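Local coordinates for protein TCR beta chain (Gallus gallus, PDB 6LIR) that forms the beta chain of the chicken alpha-beta T-cell receptor and, as in related receptors, probably takes part in recognising antigen presented by MHC molecules, at residues Ala137-Leu142 with Leu185-Gln190. Residues are numbered along the deposited sequence; the frame is centred on the assembly and turned at random.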
ATOM      1  N   ALA B 137      10.216  19.830   9.124  1.00 39.51           N
ATOM      2  CA  ALA B 137      10.591  19.889   7.719  1.00 36.93           C
ATOM      3  C   ALA B 137       9.904  18.755   6.979  1.00 40.73           C
ATOM      4  O   ALA B 137      10.048  17.587   7.357  1.00 37.98           O
ATOM      5  CB  ALA B 137      12.111  19.803   7.540  1.00 38.64           C
ATOM      6  N   THR B 138       9.167  19.087   5.927  1.00 35.75           N
ATOM      7  CA  THR B 138       8.588  18.071   5.063  1.00 37.90           C
ATOM      8  C   THR B 138       9.456  17.956   3.819  1.00 39.80           C
ATOM      9  O   THR B 138       9.650  18.940   3.097  1.00 42.82           O
ATOM     10  CB  THR B 138       7.146  18.407   4.682  1.00 38.41           C
ATOM     11  OG1 THR B 138       6.354  18.573   5.867  1.00 37.85           O
ATOM     12  CG2 THR B 138       6.546  17.289   3.834  1.00 33.02           C
ATOM     13  N   LEU B 139       9.959  16.755   3.567  1.00 38.12           N
ATOM     14  CA  LEU B 139      10.761  16.463   2.390  1.00 36.99           C
ATOM     15  C   LEU B 139       9.872  15.726   1.402  1.00 37.66           C
ATOM     16  O   LEU B 139       9.349  14.650   1.717  1.00 44.20           O
ATOM     17  CB  LEU B 139      11.983  15.616   2.743  1.00 39.77           C
ATOM     18  CG  LEU B 139      12.863  16.078   3.903  1.00 42.39           C
ATOM     19  CD1 LEU B 139      13.996  15.082   4.125  1.00 44.17           C
ATOM     20  CD2 LEU B 139      13.412  17.461   3.629  1.00 44.15           C
ATOM     21  N   VAL B 140       9.681  16.309   0.226  1.00 30.18           N
ATOM     22  CA  VAL B 140       8.831  15.714  -0.792  1.00 31.68           C
ATOM     23  C   VAL B 140       9.724  15.123  -1.870  1.00 37.04           C
ATOM     24  O   VAL B 140      10.486  15.840  -2.530  1.00 37.35           O
ATOM     25  CB  VAL B 140       7.854  16.743  -1.373  1.00 34.83           C
ATOM     26  CG1 VAL B 140       6.875  16.061  -2.309  1.00 34.56           C
ATOM     27  CG2 VAL B 140       7.119  17.454  -0.245  1.00 34.06           C
ATOM     28  N   CYS B 141       9.624  13.814  -2.047  1.00 35.45           N
ATOM     29  CA  CYS B 141      10.266  13.121  -3.149  1.00 34.40           C
ATOM     30  C   CYS B 141       9.232  12.886  -4.235  1.00 36.17           C
ATOM     31  O   CYS B 141       8.158  12.345  -3.961  1.00 39.85           O
ATOM     32  CB  CYS B 141      10.860  11.797  -2.673  1.00 37.44           C
ATOM     33  SG  CYS B 141      11.648  10.833  -3.958  1.00 44.43           S
ATOM     34  N   LEU B 142       9.558  13.272  -5.462  1.00 34.84           N
ATOM     35  CA  LEU B 142       8.649  13.100  -6.586  1.00 41.93           C
ATOM     36  C   LEU B 142       9.294  12.198  -7.626  1.00 43.63           C
ATOM     37  O   LEU B 142      10.393  12.488  -8.113  1.00 45.62           O
ATOM     38  CB  LEU B 142       8.280  14.450  -7.207  1.00 43.44           C
ATOM     39  CG  LEU B 142       7.518  14.401  -8.536  1.00 44.62           C
ATOM     40  CD1 LEU B 142       6.105  13.866  -8.346  1.00 47.29           C
ATOM     41  CD2 LEU B 142       7.482  15.772  -9.202  1.00 51.50           C
ATOM     42  N   LEU B 185       8.355  12.738   3.545  1.00 34.67           N
ATOM     43  CA  LEU B 185       8.933  12.417   4.845  1.00 37.25           C
ATOM     44  C   LEU B 185       8.956  13.698   5.668  1.00 38.21           C
ATOM     45  O   LEU B 185       9.683  14.640   5.336  1.00 36.42           O
ATOM     46  CB  LEU B 185      10.337  11.830   4.696  1.00 36.77           C
ATOM     47  CG  LEU B 185      11.204  11.789   5.961  1.00 39.85           C
ATOM     48  CD1 LEU B 185      10.541  10.965   7.062  1.00 38.43           C
ATOM     49  CD2 LEU B 185      12.603  11.256   5.652  1.00 37.66           C
ATOM     50  N   ARG B 186       8.158  13.736   6.730  1.00 37.48           N
ATOM     51  CA  ARG B 186       8.110  14.885   7.627  1.00 38.23           C
ATOM     52  C   ARG B 186       8.923  14.583   8.879  1.00 40.78           C
ATOM     53  O   ARG B 186       8.699  13.562   9.537  1.00 39.75           O
ATOM     54  CB  ARG B 186       6.671  15.248   7.999  1.00 35.41           C
ATOM     55  CG  ARG B 186       6.542  16.669   8.561  1.00 34.35           C
ATOM     56  CD  ARG B 186       5.098  17.137   8.688  1.00 35.84           C
ATOM     57  NE  ARG B 186       5.018  18.601   8.716  1.00 35.00           N
ATOM     58  CZ  ARG B 186       3.964  19.292   9.143  1.00 39.72           C
ATOM     59  NH1 ARG B 186       2.888  18.660   9.588  1.00 37.52           N
ATOM     60  NH2 ARG B 186       3.986  20.620   9.126  1.00 38.01           N
ATOM     61  N   ILE B 187       9.883  15.457   9.190  1.00 40.19           N
ATOM     62  CA  ILE B 187      10.771  15.260  10.327  1.00 43.47           C
ATOM     63  C   ILE B 187      10.788  16.518  11.186  1.00 44.63           C
ATOM     64  O   ILE B 187      10.424  17.609  10.741  1.00 46.32           O
ATOM     65  CB  ILE B 187      12.202  14.915   9.871  1.00 45.42           C
ATOM     66  CG1 ILE B 187      12.751  16.055   9.013  1.00 41.59           C
ATOM     67  CG2 ILE B 187      12.217  13.601   9.098  1.00 36.50           C
ATOM     68  CD1 ILE B 187      14.120  15.792   8.450  1.00 43.92           C
ATOM     69  N   SER B 188      11.221  16.349  12.436  1.00 42.81           N
ATOM     70  CA  SER B 188      11.410  17.481  13.333  1.00 47.23           C
ATOM     71  C   SER B 188      12.497  18.413  12.803  1.00 48.17           C
ATOM     72  O   SER B 188      13.394  18.001  12.064  1.00 45.23           O
ATOM     73  CB  SER B 188      11.772  16.990  14.734  1.00 45.20           C
ATOM     74  OG  SER B 188      13.083  16.457  14.747  1.00 51.01           O
ATOM     75  N   ALA B 189      12.393  19.695  13.172  1.00 46.36           N
ATOM     76  CA  ALA B 189      13.420  20.663  12.794  1.00 44.40           C
ATOM     77  C   ALA B 189      14.804  20.256  13.303  1.00 43.52           C
ATOM     78  O   ALA B 189      15.801  20.411  12.587  1.00 45.55           O
ATOM     79  CB  ALA B 189      13.041  22.051  13.310  1.00 42.12           C
ATOM     80  N   GLN B 190      14.881  19.720  14.528  1.00 49.08           N
ATOM     81  CA  GLN B 190      16.158  19.259  15.080  1.00 56.29           C
ATOM     82  C   GLN B 190      16.809  18.203  14.189  1.00 54.83           C
ATOM     83  O   GLN B 190      18.030  18.216  13.983  1.00 54.65           O
ATOM     84  CB  GLN B 190      15.988  18.741  16.512  1.00 62.27           C
ATOM     85  CG  GLN B 190      14.715  17.982  16.823  1.00 68.04           C
ATOM     86  CD  GLN B 190      13.578  18.915  17.202  1.00 77.87           C
ATOM     87  OE1 GLN B 190      12.915  19.480  16.331  1.00 79.98           O
ATOM     88  NE2 GLN B 190      13.368  19.109  18.502  1.00 80.39           N
TER
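Ala137 and Ile187 form an antiparallel hydrogen-bonded pair, with each N donating to the other's O at 2.8 Å. Leu139 and Leu185 repeat this ladder two residues on. Between them, Thr138 faces Arg186 in a non-hydrogen-bonded pair, where Arg186 CA lies 3.3 Å from Ala137 O in a CA-H...O contact. Ala137, Leu139, Leu185 and Ile187 share the inner face. There Leu139 CD1 meets Leu185 CD2 at 4.3 Å and Ile187 CD1 at 4.4 Å, and Ile187 CG1 reaches Ala137 CB at 4.1 Å. On the other face, Arg186 runs extended past Thr138, with CG anti to the backbone N (chi1 -162°). Thr138 OG1 lies 3.3 Å from Arg186 CG and hydrogen-bonds Glu130. The guanidinium bridges Glu130 through NH2 and Asp135 of the TCR alpha chain through NH1. Replacement of Arg186 by a leucine would probably leave both carboxylates without this positive partner and weaken the link between chains. Both strands belong to the four-stranded sheet of a C1-set immunoglobulin sandwich, between strands 120-124 and 166-175. Its inner face packs on Trp155 and Phe199 of the opposing sheet and on Trp192 of helix 189-192; its outer face meets the TCR alpha chain.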